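Leucyl-tRNA synthetase (Giardia intestinalis, PDB 3PZ6) probably charges tRNA(Leu) with leucine at the expense of ATP, the fragment here being its CP1 domain, which carries the editing activity. Local coordinates at residues A[114-119]-A[142-147]; A[179-184]-A[302-307]; A[199-204]-A[212-217]. The protein carries 2 engineered substitutions. One frame throughout, in Å; residues are numbered along the deposited sequence.

In the fold
Contacts 1 and 2 both reach the large mixed sheet; contact 2 joins a loop leading to one of its strands to strand 301-305. Contact 3 lies in a helical region away from both. The centres of contacts 1 and 2 are about 15 Å apart, and their residues touch directly. Val-119 CG1 packs on Thr-181 CG2 at 3.8 Å, and Ile-183 of contact 2 packs against the backbone of Ile-118 in contact 1. Centre to centre, contact 3 is about 29 Å from contact 1 and about 27 Å from contact 2. The nearest atoms are about 14 Å and about 12 Å apart. In sequence it is nested inside the loop closed by contact 2.

Contact 1: residues A[114-119]-A[142-147]. Engineered in segment 142-147: Ser-145 (natural residue Cys).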
ATOM      1  N   ASP A 114      -5.770 -10.844 -18.249  1.00 56.63           N
ATOM      2  CA  ASP A 114      -6.103  -9.426 -18.051  1.00 62.23           C
ATOM      3  C   ASP A 114      -5.692  -8.831 -16.682  1.00 57.41           C
ATOM      4  O   ASP A 114      -6.171  -7.758 -16.296  1.00 55.87           O
ATOM      5  CB  ASP A 114      -7.597  -9.172 -18.346  1.00 53.00           C
ATOM      6  N   GLU A 115      -4.790  -9.504 -15.969  1.00 53.61           N
ATOM      7  CA  GLU A 115      -4.396  -9.052 -14.631  1.00 50.89           C
ATOM      8  C   GLU A 115      -2.936  -9.356 -14.246  1.00 48.98           C
ATOM      9  O   GLU A 115      -2.506 -10.515 -14.210  1.00 46.14           O
ATOM     10  CB  GLU A 115      -5.396  -9.570 -13.597  1.00 52.23           C
ATOM     11  CG  GLU A 115      -5.090  -9.220 -12.167  1.00 56.61           C
ATOM     12  CD  GLU A 115      -4.625 -10.423 -11.388  1.00 63.87           C
ATOM     13  OE1 GLU A 115      -5.484 -11.081 -10.756  1.00 72.85           O
ATOM     14  OE2 GLU A 115      -3.412 -10.726 -11.428  1.00 61.25           O
ATOM     15  N   VAL A 116      -2.194  -8.285 -13.957  1.00 45.69           N
ATOM     16  CA  VAL A 116      -0.752  -8.339 -13.691  1.00 42.58           C
ATOM     17  C   VAL A 116      -0.421  -7.839 -12.285  1.00 40.17           C
ATOM     18  O   VAL A 116      -0.881  -6.773 -11.876  1.00 46.07           O
ATOM     19  CB  VAL A 116       0.039  -7.495 -14.738  1.00 41.93           C
ATOM     20  CG1 VAL A 116       1.487  -7.244 -14.301  1.00 38.14           C
ATOM     21  CG2 VAL A 116       0.004  -8.160 -16.095  1.00 39.43           C
ATOM     22  N   ILE A 117       0.375  -8.604 -11.546  1.00 36.88           N
ATOM     23  CA  ILE A 117       0.858  -8.132 -10.251  1.00 36.17           C
ATOM     24  C   ILE A 117       2.358  -7.872 -10.261  1.00 39.13           C
ATOM     25  O   ILE A 117       3.108  -8.518 -10.993  1.00 41.72           O
ATOM     26  CB  ILE A 117       0.496  -9.078  -9.081  1.00 35.73           C
ATOM     27  CG1 ILE A 117       1.089 -10.465  -9.303  1.00 36.39           C
ATOM     28  CG2 ILE A 117      -1.008  -9.140  -8.887  1.00 38.12           C
ATOM     29  CD1 ILE A 117       1.392 -11.190  -8.032  1.00 38.03           C
ATOM     30  N   ILE A 118       2.781  -6.906  -9.452  1.00 37.59           N
ATOM     31  CA  ILE A 118       4.190  -6.601  -9.286  1.00 28.77           C
ATOM     32  C   ILE A 118       4.583  -6.970  -7.866  1.00 33.31           C
ATOM     33  O   ILE A 118       4.017  -6.453  -6.901  1.00 35.17           O
ATOM     34  CB  ILE A 118       4.503  -5.120  -9.581  1.00 29.27           C
ATOM     35  CG1 ILE A 118       4.066  -4.759 -11.003  1.00 23.43           C
ATOM     36  CG2 ILE A 118       5.993  -4.844  -9.401  1.00 34.17           C
ATOM     37  CD1 ILE A 118       3.959  -3.285 -11.259  1.00 27.46           C
ATOM     38  N   VAL A 119       5.533  -7.893  -7.755  1.00 34.10           N
ATOM     39  CA  VAL A 119       6.018  -8.391  -6.469  1.00 31.79           C
ATOM     40  C   VAL A 119       7.508  -8.694  -6.540  1.00 33.57           C
ATOM     41  O   VAL A 119       8.119  -8.604  -7.605  1.00 35.65           O
ATOM     42  CB  VAL A 119       5.274  -9.683  -6.013  1.00 32.55           C
ATOM     43  CG1 VAL A 119       3.942  -9.350  -5.378  1.00 32.32           C
ATOM     44  CG2 VAL A 119       5.101 -10.661  -7.171  1.00 33.56           C
ATOM     45  N   ASP A 142       4.999 -16.782 -14.702  1.00 58.06           N
ATOM     46  CA  ASP A 142       4.579 -16.128 -15.942  1.00 54.25           C
ATOM     47  C   ASP A 142       5.173 -14.720 -16.002  1.00 53.83           C
ATOM     48  O   ASP A 142       4.450 -13.721 -15.968  1.00 52.56           O
ATOM     49  CB  ASP A 142       3.051 -16.094 -16.077  1.00 53.36           C
ATOM     50  CG  ASP A 142       2.592 -15.827 -17.508  1.00 56.60           C
ATOM     51  OD1 ASP A 142       3.379 -15.280 -18.313  1.00 56.32           O
ATOM     52  OD2 ASP A 142       1.432 -16.163 -17.830  1.00 58.61           O
ATOM     53  N   PHE A 143       6.502 -14.678 -16.097  1.00 56.26           N
ATOM     54  CA  PHE A 143       7.303 -13.453 -16.108  1.00 48.31           C
ATOM     55  C   PHE A 143       7.019 -12.586 -17.331  1.00 47.84           C
ATOM     56  O   PHE A 143       6.904 -13.097 -18.444  1.00 49.48           O
ATOM     57  CB  PHE A 143       8.784 -13.839 -16.069  1.00 44.36           C
ATOM     58  CG  PHE A 143       9.720 -12.685 -15.860  1.00 55.05           C
ATOM     59  CD1 PHE A 143      10.103 -12.307 -14.577  1.00 55.46           C
ATOM     60  CD2 PHE A 143      10.253 -11.996 -16.949  1.00 58.86           C
ATOM     61  CE1 PHE A 143      10.988 -11.248 -14.379  1.00 52.59           C
ATOM     62  CE2 PHE A 143      11.137 -10.931 -16.761  1.00 58.29           C
ATOM     63  CZ  PHE A 143      11.505 -10.558 -15.473  1.00 52.47           C
ATOM     64  N   ILE A 144       6.910 -11.276 -17.113  1.00 48.85           N
ATOM     65  CA  ILE A 144       6.683 -10.319 -18.194  1.00 46.57           C
ATOM     66  C   ILE A 144       7.903  -9.425 -18.387  1.00 48.87           C
ATOM     67  O   ILE A 144       8.537  -9.448 -19.441  1.00 55.72           O
ATOM     68  CB  ILE A 144       5.433  -9.445 -17.938  1.00 46.43           C
ATOM     69  CG1 ILE A 144       4.203 -10.325 -17.715  1.00 46.39           C
ATOM     70  CG2 ILE A 144       5.202  -8.472 -19.098  1.00 47.64           C
ATOM     71  CD1 ILE A 144       3.092  -9.634 -16.961  1.00 52.21           C
ATOM     72  N   SER A 145       8.211  -8.631 -17.367  1.00 48.28           N
ATOM     73  CA  SER A 145       9.394  -7.775 -17.358  1.00 48.09           C
ATOM     74  C   SER A 145       9.764  -7.400 -15.928  1.00 51.11           C
ATOM     75  O   SER A 145       8.970  -7.582 -14.994  1.00 50.33           O
ATOM     76  CB  SER A 145       9.205  -6.518 -18.223  1.00 49.76           C
ATOM     77  OG  SER A 145       8.040  -5.786 -17.870  1.00 56.47           O
ATOM     78  N   GLU A 146      10.981  -6.896 -15.771  1.00 46.15           N
ATOM     79  CA  GLU A 146      11.529  -6.553 -14.471  1.00 45.66           C
ATOM     80  C   GLU A 146      11.157  -5.116 -14.136  1.00 41.46           C
ATOM     81  O   GLU A 146      11.156  -4.253 -15.018  1.00 45.04           O
ATOM     82  CB  GLU A 146      13.046  -6.715 -14.516  1.00 52.20           C
ATOM     83  CG  GLU A 146      13.728  -6.830 -13.180  1.00 51.24           C
ATOM     84  CD  GLU A 146      15.221  -7.022 -13.329  1.00 63.32           C
ATOM     85  OE1 GLU A 146      15.650  -8.148 -13.664  1.00 61.66           O
ATOM     86  OE2 GLU A 146      15.974  -6.047 -13.099  1.00 74.55           O
ATOM     87  N   ILE A 147      10.819  -4.870 -12.873  1.00 36.02           N
ATOM     88  CA  ILE A 147      10.504  -3.523 -12.401  1.00 37.77           C
ATOM     89  C   ILE A 147      11.398  -3.194 -11.207  1.00 36.17           C
ATOM     90  O   ILE A 147      11.389  -3.916 -10.213  1.00 36.10           O
ATOM     91  CB  ILE A 147       9.007  -3.384 -11.979  1.00 36.66           C
ATOM     92  CG1 ILE A 147       8.051  -3.802 -13.107  1.00 35.00           C
ATOM     93  CG2 ILE A 147       8.702  -1.965 -11.508  1.00 30.55           C
ATOM     94  CD1 ILE A 147       7.967  -2.828 -14.286  1.00 39.85           C
TER
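Val-116 and Ile-144 meet across the middle strand of a three-strand part of the main sheet. Their own strands, 115-120 and 143-148, both pair antiparallel with strand 105-110. No hydrogen bond joins the two segments; the contact is apolar.

The two side chains approach tip to tip. Ile-144 has CG1 anti to its carbonyl carbon, and chi2 of 158° extends the chain from there, which carries CD1 out to the valine. CD1 sits over the fork of Val-116. It is 3.5 Å from Val-116 CG2 and 3.9 Å from Val-116 CG1.

This is the sheet of the CP1 editing domain. Strand 105-110 runs between the two, and its Tyr-110 touches both Val-116 and Ile-144. Tyr-106 of the same strand touches Ile-118.

The second pair lies further along the strands. Ile-118 CG2 comes 4.2 Å from Ile-147 CB, so a methyl group meets the branch point of the other side chain. Ile-118 also packs on Val-80 and Leu-82 of strand 79-86.

Ile-144 and Ile-147 are three residues apart, yet both start out toward the other segment. The regular strand alternation is broken at Ile-144, where psi is -64°. Between them is the engineered Ser-145, whose OG makes a weak hydrogen bond with Gln-69 NE2. Glu-146 O accepts a firmer one from the same amide nitrogen.

Contact 2: residues A[179-184]-A[302-307]; sequences KGTGIV and IVYSEP
Tyr-304 meets Thr-181 because chi1 of 73° sets its CG between the backbone N and the carbonyl carbon. The ring is thereby sent across to the loop that leads into strand 183-186. With chi1 at 55°, CG2 of Thr-181 is anti to the carbonyl carbon and faces the tyrosine. OG1 is then between the backbone N and the carbonyl carbon, turned to other partners.

The touching atoms are few. Thr-181 CG2 lies 3.4 Å from Tyr-304 OH. Gly-180 CA is a little further off, 3.8 Å from the same oxygen. The two side chains cross obliquely, and no hydrogen bond joins the segments. The phenol end thus rests on a methyl group and a backbone carbon. Within its own strand, Ile-302 O lies at the edge of the tyrosine ring, in its plane, 4.0 Å from Tyr-304 CD2.

Strand 301-305 pairs antiparallel with strand 10-18, near the two ends of the fragment. Closely placed ends suit CP1, a domain inserted into the catalytic domain of class I synthetases of this type. From that strand the Tyr-304 ring also reaches Ala-85 of strand 79-86.

Thr-181 OG1 hydrogen-bonds to Leu-83 O and has a weak bond with Ala-85 N. It also accepts a weak bond from Ile-183 N, 3.3 Å away with an N-H...OG1 angle of 155°. These bonds hold the rotation of the Thr-181 side chain, with CG2 on the tyrosine side. Positive phi at Gly-180 and Gly-182, on either side of the threonine, bends the loop. Gly-182 O is hydrogen-bonded to Tyr-106 OH, and the Thr-181 backbone is bonded to that of Ser-120.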
ATOM      1  N   LYS A 179      11.132 -11.250   2.887  1.00 52.63           N
ATOM      2  CA  LYS A 179       9.865 -11.410   3.596  1.00 52.06           C
ATOM      3  C   LYS A 179       8.751 -10.795   2.776  1.00 47.72           C
ATOM      4  O   LYS A 179       8.969  -9.804   2.077  1.00 51.94           O
ATOM      5  CB  LYS A 179       9.907 -10.780   4.994  1.00 52.56           C
ATOM      6  CG  LYS A 179      10.132 -11.794   6.130  1.00 66.10           C
ATOM      7  CD  LYS A 179       9.939 -11.169   7.519  1.00 72.48           C
ATOM      8  CE  LYS A 179       9.971 -12.232   8.628  1.00 72.31           C
ATOM      9  NZ  LYS A 179       9.704 -11.663   9.991  1.00 60.39           N
ATOM     10  N   GLY A 180       7.564 -11.391   2.855  1.00 47.67           N
ATOM     11  CA  GLY A 180       6.388 -10.886   2.155  1.00 40.71           C
ATOM     12  C   GLY A 180       6.628 -10.662   0.676  1.00 40.27           C
ATOM     13  O   GLY A 180       7.280 -11.470   0.019  1.00 42.43           O
ATOM     14  N   THR A 181       6.119  -9.544   0.168  1.00 38.88           N
ATOM     15  CA  THR A 181       6.169  -9.223  -1.257  1.00 32.63           C
ATOM     16  C   THR A 181       7.173  -8.123  -1.595  1.00 36.22           C
ATOM     17  O   THR A 181       7.352  -7.786  -2.768  1.00 34.42           O
ATOM     18  CB  THR A 181       4.807  -8.741  -1.739  1.00 28.68           C
ATOM     19  OG1 THR A 181       4.395  -7.641  -0.921  1.00 34.66           O
ATOM     20  CG2 THR A 181       3.770  -9.852  -1.647  1.00 33.45           C
ATOM     21  N   GLY A 182       7.809  -7.554  -0.571  1.00 29.01           N
ATOM     22  CA  GLY A 182       8.700  -6.415  -0.762  1.00 28.02           C
ATOM     23  C   GLY A 182       7.949  -5.098  -0.847  1.00 30.37           C
ATOM     24  O   GLY A 182       8.560  -4.030  -0.919  1.00 29.66           O
ATOM     25  N   ILE A 183       6.619  -5.182  -0.849  1.00 31.76           N
ATOM     26  CA  ILE A 183       5.742  -4.019  -0.774  1.00 25.92           C
ATOM     27  C   ILE A 183       4.935  -4.111   0.516  1.00 27.83           C
ATOM     28  O   ILE A 183       4.383  -5.159   0.836  1.00 35.10           O
ATOM     29  CB  ILE A 183       4.800  -3.922  -1.985  1.00 26.77           C
ATOM     30  CG1 ILE A 183       5.602  -4.011  -3.288  1.00 27.52           C
ATOM     31  CG2 ILE A 183       3.985  -2.616  -1.942  1.00 23.83           C
ATOM     32  CD1 ILE A 183       4.800  -4.477  -4.479  1.00 25.70           C
ATOM     33  N   VAL A 184       4.894  -3.013   1.268  1.00 29.08           N
ATOM     34  CA  VAL A 184       4.231  -2.984   2.567  1.00 26.29           C
ATOM     35  C   VAL A 184       3.163  -1.883   2.574  1.00 28.17           C
ATOM     36  O   VAL A 184       3.321  -0.851   1.913  1.00 27.86           O
ATOM     37  CB  VAL A 184       5.258  -2.771   3.712  1.00 22.72           C
ATOM     38  CG1 VAL A 184       4.587  -2.821   5.060  1.00 29.35           C
ATOM     39  CG2 VAL A 184       6.345  -3.833   3.663  1.00 30.32           C
ATOM     40  N   ILE A 302      -5.359 -11.074  -2.570  1.00 36.49           N
ATOM     41  CA  ILE A 302      -4.977 -12.441  -2.888  1.00 33.11           C
ATOM     42  C   ILE A 302      -4.453 -13.077  -1.604  1.00 38.89           C
ATOM     43  O   ILE A 302      -3.537 -12.551  -0.969  1.00 40.98           O
ATOM     44  CB  ILE A 302      -3.887 -12.478  -3.982  1.00 38.22           C
ATOM     45  CG1 ILE A 302      -4.464 -12.043  -5.332  1.00 38.49           C
ATOM     46  CG2 ILE A 302      -3.262 -13.878  -4.085  1.00 45.64           C
ATOM     47  CD1 ILE A 302      -3.415 -11.649  -6.361  1.00 35.44           C
ATOM     48  N   VAL A 303      -5.045 -14.198  -1.210  1.00 44.20           N
ATOM     49  CA  VAL A 303      -4.635 -14.881   0.013  1.00 44.20           C
ATOM     50  C   VAL A 303      -3.607 -15.943  -0.343  1.00 45.46           C
ATOM     51  O   VAL A 303      -3.823 -16.730  -1.261  1.00 51.58           O
ATOM     52  CB  VAL A 303      -5.839 -15.516   0.763  1.00 43.35           C
ATOM     53  CG1 VAL A 303      -5.396 -16.112   2.095  1.00 44.72           C
ATOM     54  CG2 VAL A 303      -6.942 -14.487   0.992  1.00 42.21           C
ATOM     55  N   TYR A 304      -2.485 -15.947   0.373  1.00 42.60           N
ATOM     56  CA  TYR A 304      -1.433 -16.943   0.158  1.00 50.00           C
ATOM     57  C   TYR A 304      -0.739 -17.362   1.460  1.00 53.64           C
ATOM     58  O   TYR A 304      -1.148 -16.945   2.545  1.00 54.70           O
ATOM     59  CB  TYR A 304      -0.427 -16.466  -0.909  1.00 54.58           C
ATOM     60  CG  TYR A 304       0.531 -15.367  -0.483  1.00 48.83           C
ATOM     61  CD1 TYR A 304       1.868 -15.654  -0.214  1.00 49.11           C
ATOM     62  CD2 TYR A 304       0.108 -14.039  -0.379  1.00 45.36           C
ATOM     63  CE1 TYR A 304       2.758 -14.653   0.162  1.00 48.77           C
ATOM     64  CE2 TYR A 304       0.990 -13.034  -0.005  1.00 40.95           C
ATOM     65  CZ  TYR A 304       2.312 -13.348   0.265  1.00 48.03           C
ATOM     66  OH  TYR A 304       3.189 -12.361   0.645  1.00 46.91           O
ATOM     67  N   SER A 305       0.290 -18.203   1.350  1.00 53.56           N
ATOM     68  CA  SER A 305       1.028 -18.695   2.517  1.00 55.96           C
ATOM     69  C   SER A 305       2.525 -18.859   2.241  1.00 53.73           C
ATOM     70  O   SER A 305       2.942 -18.977   1.090  1.00 54.60           O
ATOM     71  CB  SER A 305       0.415 -20.004   3.036  1.00 54.49           C
ATOM     72  OG  SER A 305      -0.175 -20.752   1.987  1.00 53.52           O
ATOM     73  N   GLU A 306       3.325 -18.850   3.307  1.00 63.84           N
ATOM     74  CA  GLU A 306       4.785 -18.969   3.213  1.00 66.32           C
ATOM     75  C   GLU A 306       5.376 -19.691   4.432  1.00 70.84           C
ATOM     76  O   GLU A 306       4.798 -19.638   5.523  1.00 72.07           O
ATOM     77  CB  GLU A 306       5.420 -17.586   3.064  1.00 62.70           C
ATOM     78  N   PRO A 307       6.524 -20.378   4.249  1.00 76.28           N
ATOM     79  CA  PRO A 307       7.299 -20.903   5.386  1.00 74.66           C
ATOM     80  C   PRO A 307       7.947 -19.784   6.205  1.00 70.75           C
ATOM     81  O   PRO A 307       7.862 -19.783   7.437  1.00 66.99           O
ATOM     82  CB  PRO A 307       8.387 -21.749   4.715  1.00 72.30           C
ATOM     83  CG  PRO A 307       7.848 -22.073   3.361  1.00 71.45           C
ATOM     84  CD  PRO A 307       7.037 -20.879   2.960  1.00 72.07           C
TER

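Contact 3: residues A[199-204]-A[212-217]; sequences KDILEN and YGVDVG
Val-216 packs against the last turn of helix 192-202 with both of its methyl groups. Chi1 of 177° sets CG1 anti to the backbone N and CG2 anti to the carbonyl carbon. The two branches then meet different residues. CG1 lies 3.4 Å from Leu-202 O and 3.8 Å from Leu-202 CD1. CG2 lies 3.7 Å from Ile-201 O. The valine therefore sits on the carbonyl oxygens of two consecutive residues as well as on a side chain.

Leu-202 needs its torsions to take part, since its CB starts away from the other segment. CG is anti to the backbone N, and chi2 of 63° swings CD1 back to the valine. The two side chains cross at about a right angle.

Ile-201 uses its shorter branch. CG2, anti to the backbone N and beside the carbonyl carbon, reaches Val-214 CG1 at 3.9 Å, again with side chains at about a right angle. Ile-201 is the buried member of the group, and it also packs on Pro-171 of strand 167-171 and on Leu-220.

Hydrogen bonds at the helix ends lie beside this apolar patch. Ile-201 O accepts one from Asn-204 N, at 3.0 Å. Separately, the Asn-204 side chain turns to the following helix, where ND2 bonds to the side chain of Glu-210 through OE1.

This is a succession of three helices with capped ends. Schellman motifs with Asn-204 and Gly-213 at positive phi close helices 192-202 and 208-211, and Asp-215 is the N-cap of helix 216-219, its OD1 bonded to Leu-218 N.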
ATOM      1  N   LYS A 199       6.502  10.511   9.070  1.00 26.27           N
ATOM      2  CA  LYS A 199       6.899  11.791   9.670  1.00 27.29           C
ATOM      3  C   LYS A 199       8.307  12.238   9.250  1.00 28.01           C
ATOM      4  O   LYS A 199       8.544  13.420   9.024  1.00 28.46           O
ATOM      5  CB  LYS A 199       6.789  11.708  11.194  1.00 24.44           C
ATOM      6  CG  LYS A 199       6.922  13.013  11.922  1.00 31.96           C
ATOM      7  CD  LYS A 199       7.305  12.749  13.351  1.00 38.59           C
ATOM      8  CE  LYS A 199       7.721  14.017  14.064  1.00 44.57           C
ATOM      9  NZ  LYS A 199       8.612  13.690  15.211  1.00 49.62           N
ATOM     10  N   ASP A 200       9.234  11.294   9.151  1.00 27.26           N
ATOM     11  CA  ASP A 200      10.561  11.571   8.586  1.00 29.91           C
ATOM     12  C   ASP A 200      10.507  12.210   7.182  1.00 29.65           C
ATOM     13  O   ASP A 200      11.222  13.181   6.915  1.00 27.86           O
ATOM     14  CB  ASP A 200      11.411  10.297   8.546  1.00 26.59           C
ATOM     15  CG  ASP A 200      12.019   9.952   9.898  1.00 39.86           C
ATOM     16  OD1 ASP A 200      11.938  10.784  10.840  1.00 38.93           O
ATOM     17  OD2 ASP A 200      12.585   8.839  10.015  1.00 39.53           O
ATOM     18  N   ILE A 201       9.663  11.660   6.301  1.00 26.09           N
ATOM     19  CA  ILE A 201       9.492  12.187   4.953  1.00 24.44           C
ATOM     20  C   ILE A 201       8.858  13.579   5.031  1.00 29.24           C
ATOM     21  O   ILE A 201       9.354  14.528   4.421  1.00 29.87           O
ATOM     22  CB  ILE A 201       8.603  11.266   4.060  1.00 28.08           C
ATOM     23  CG1 ILE A 201       9.020   9.783   4.143  1.00 31.04           C
ATOM     24  CG2 ILE A 201       8.533  11.788   2.619  1.00 21.75           C
ATOM     25  CD1 ILE A 201      10.114   9.341   3.211  1.00 31.17           C
ATOM     26  N   LEU A 202       7.780  13.694   5.803  1.00 26.88           N
ATOM     27  CA  LEU A 202       6.999  14.926   5.901  1.00 29.37           C
ATOM     28  C   LEU A 202       7.833  16.163   6.242  1.00 29.39           C
ATOM     29  O   LEU A 202       7.642  17.232   5.654  1.00 30.07           O
ATOM     30  CB  LEU A 202       5.869  14.749   6.919  1.00 26.16           C
ATOM     31  CG  LEU A 202       4.745  15.778   7.030  1.00 29.22           C
ATOM     32  CD1 LEU A 202       3.912  15.874   5.754  1.00 25.65           C
ATOM     33  CD2 LEU A 202       3.861  15.446   8.230  1.00 24.47           C
ATOM     34  N   GLU A 203       8.763  16.001   7.177  1.00 33.54           N
ATOM     35  CA  GLU A 203       9.593  17.105   7.664  1.00 33.12           C
ATOM     36  C   GLU A 203      11.003  17.030   7.092  1.00 26.30           C
ATOM     37  O   GLU A 203      11.927  17.633   7.624  1.00 31.97           O
ATOM     38  CB  GLU A 203       9.645  17.106   9.196  1.00 35.58           C
ATOM     39  CG  GLU A 203       8.274  17.061   9.886  1.00 37.96           C
ATOM     40  CD  GLU A 203       8.388  16.877  11.393  1.00 58.57           C
ATOM     41  OE1 GLU A 203       9.353  16.221  11.849  1.00 59.67           O
ATOM     42  OE2 GLU A 203       7.514  17.389  12.130  1.00 63.05           O
ATOM     43  N   ASN A 204      11.160  16.285   6.004  1.00 30.25           N
ATOM     44  CA  ASN A 204      12.440  16.155   5.311  1.00 28.46           C
ATOM     45  C   ASN A 204      13.631  15.877   6.241  1.00 31.84           C
ATOM     46  O   ASN A 204      14.723  16.429   6.060  1.00 32.57           O
ATOM     47  CB  ASN A 204      12.692  17.385   4.439  1.00 23.15           C
ATOM     48  CG  ASN A 204      13.882  17.215   3.531  1.00 29.24           C
ATOM     49  OD1 ASN A 204      14.077  16.161   2.933  1.00 27.59           O
ATOM     50  ND2 ASN A 204      14.693  18.254   3.427  1.00 33.55           N
ATOM     51  N   TYR A 212      14.987  11.431  -2.413  1.00 19.45           N
ATOM     52  CA  TYR A 212      14.149  10.570  -3.250  1.00 21.26           C
ATOM     53  C   TYR A 212      13.192  11.355  -4.152  1.00 25.86           C
ATOM     54  O   TYR A 212      12.356  10.762  -4.838  1.00 26.35           O
ATOM     55  CB  TYR A 212      13.364   9.570  -2.386  1.00 17.22           C
ATOM     56  CG  TYR A 212      14.232   8.524  -1.728  1.00 18.79           C
ATOM     57  CD1 TYR A 212      14.940   7.605  -2.501  1.00 18.09           C
ATOM     58  CD2 TYR A 212      14.344   8.449  -0.339  1.00 18.64           C
ATOM     59  CE1 TYR A 212      15.732   6.636  -1.925  1.00 24.07           C
ATOM     60  CE2 TYR A 212      15.144   7.482   0.263  1.00 21.94           C
ATOM     61  CZ  TYR A 212      15.836   6.572  -0.540  1.00 30.83           C
ATOM     62  OH  TYR A 212      16.650   5.599   0.013  1.00 33.11           O
ATOM     63  N   GLY A 213      13.311  12.683  -4.136  1.00 23.79           N
ATOM     64  CA  GLY A 213      12.558  13.545  -5.047  1.00 23.81           C
ATOM     65  C   GLY A 213      11.093  13.702  -4.699  1.00 25.41           C
ATOM     66  O   GLY A 213      10.259  13.925  -5.584  1.00 25.73           O
ATOM     67  N   VAL A 214      10.785  13.588  -3.409  1.00 24.67           N
ATOM     68  CA  VAL A 214       9.408  13.604  -2.936  1.00 23.52           C
ATOM     69  C   VAL A 214       8.889  15.021  -2.950  1.00 27.41           C
ATOM     70  O   VAL A 214       9.489  15.909  -2.346  1.00 32.10           O
ATOM     71  CB  VAL A 214       9.271  13.024  -1.484  1.00 26.21           C
ATOM     72  CG1 VAL A 214       7.823  13.051  -1.016  1.00 20.68           C
ATOM     73  CG2 VAL A 214       9.804  11.609  -1.410  1.00 25.35           C
ATOM     74  N   ASP A 215       7.779  15.230  -3.651  1.00 32.39           N
ATOM     75  CA  ASP A 215       6.988  16.442  -3.486  1.00 30.37           C
ATOM     76  C   ASP A 215       6.103  16.231  -2.249  1.00 30.33           C
ATOM     77  O   ASP A 215       5.062  15.558  -2.319  1.00 27.07           O
ATOM     78  CB  ASP A 215       6.142  16.713  -4.741  1.00 29.11           C
ATOM     79  CG  ASP A 215       5.385  18.047  -4.680  1.00 37.40           C
ATOM     80  OD1 ASP A 215       4.887  18.442  -3.592  1.00 39.67           O
ATOM     81  OD2 ASP A 215       5.275  18.709  -5.737  1.00 40.75           O
ATOM     82  N   VAL A 216       6.521  16.805  -1.121  1.00 23.77           N
ATOM     83  CA  VAL A 216       5.845  16.550   0.156  1.00 25.85           C
ATOM     84  C   VAL A 216       4.402  17.059   0.173  1.00 26.46           C
ATOM     85  O   VAL A 216       3.497  16.325   0.578  1.00 23.69           O
ATOM     86  CB  VAL A 216       6.673  17.061   1.373  1.00 33.22           C
ATOM     87  CG1 VAL A 216       5.925  16.849   2.692  1.00 30.26           C
ATOM     88  CG2 VAL A 216       8.018  16.344   1.430  1.00 26.48           C
ATOM     89  N   GLY A 217       4.190  18.287  -0.306  1.00 26.50           N
ATOM     90  CA  GLY A 217       2.864  18.917  -0.329  1.00 22.51           C
ATOM     91  C   GLY A 217       1.809  18.224  -1.179  1.00 25.58           C
ATOM     92  O   GLY A 217       0.614  18.397  -0.960  1.00 24.49           O
TER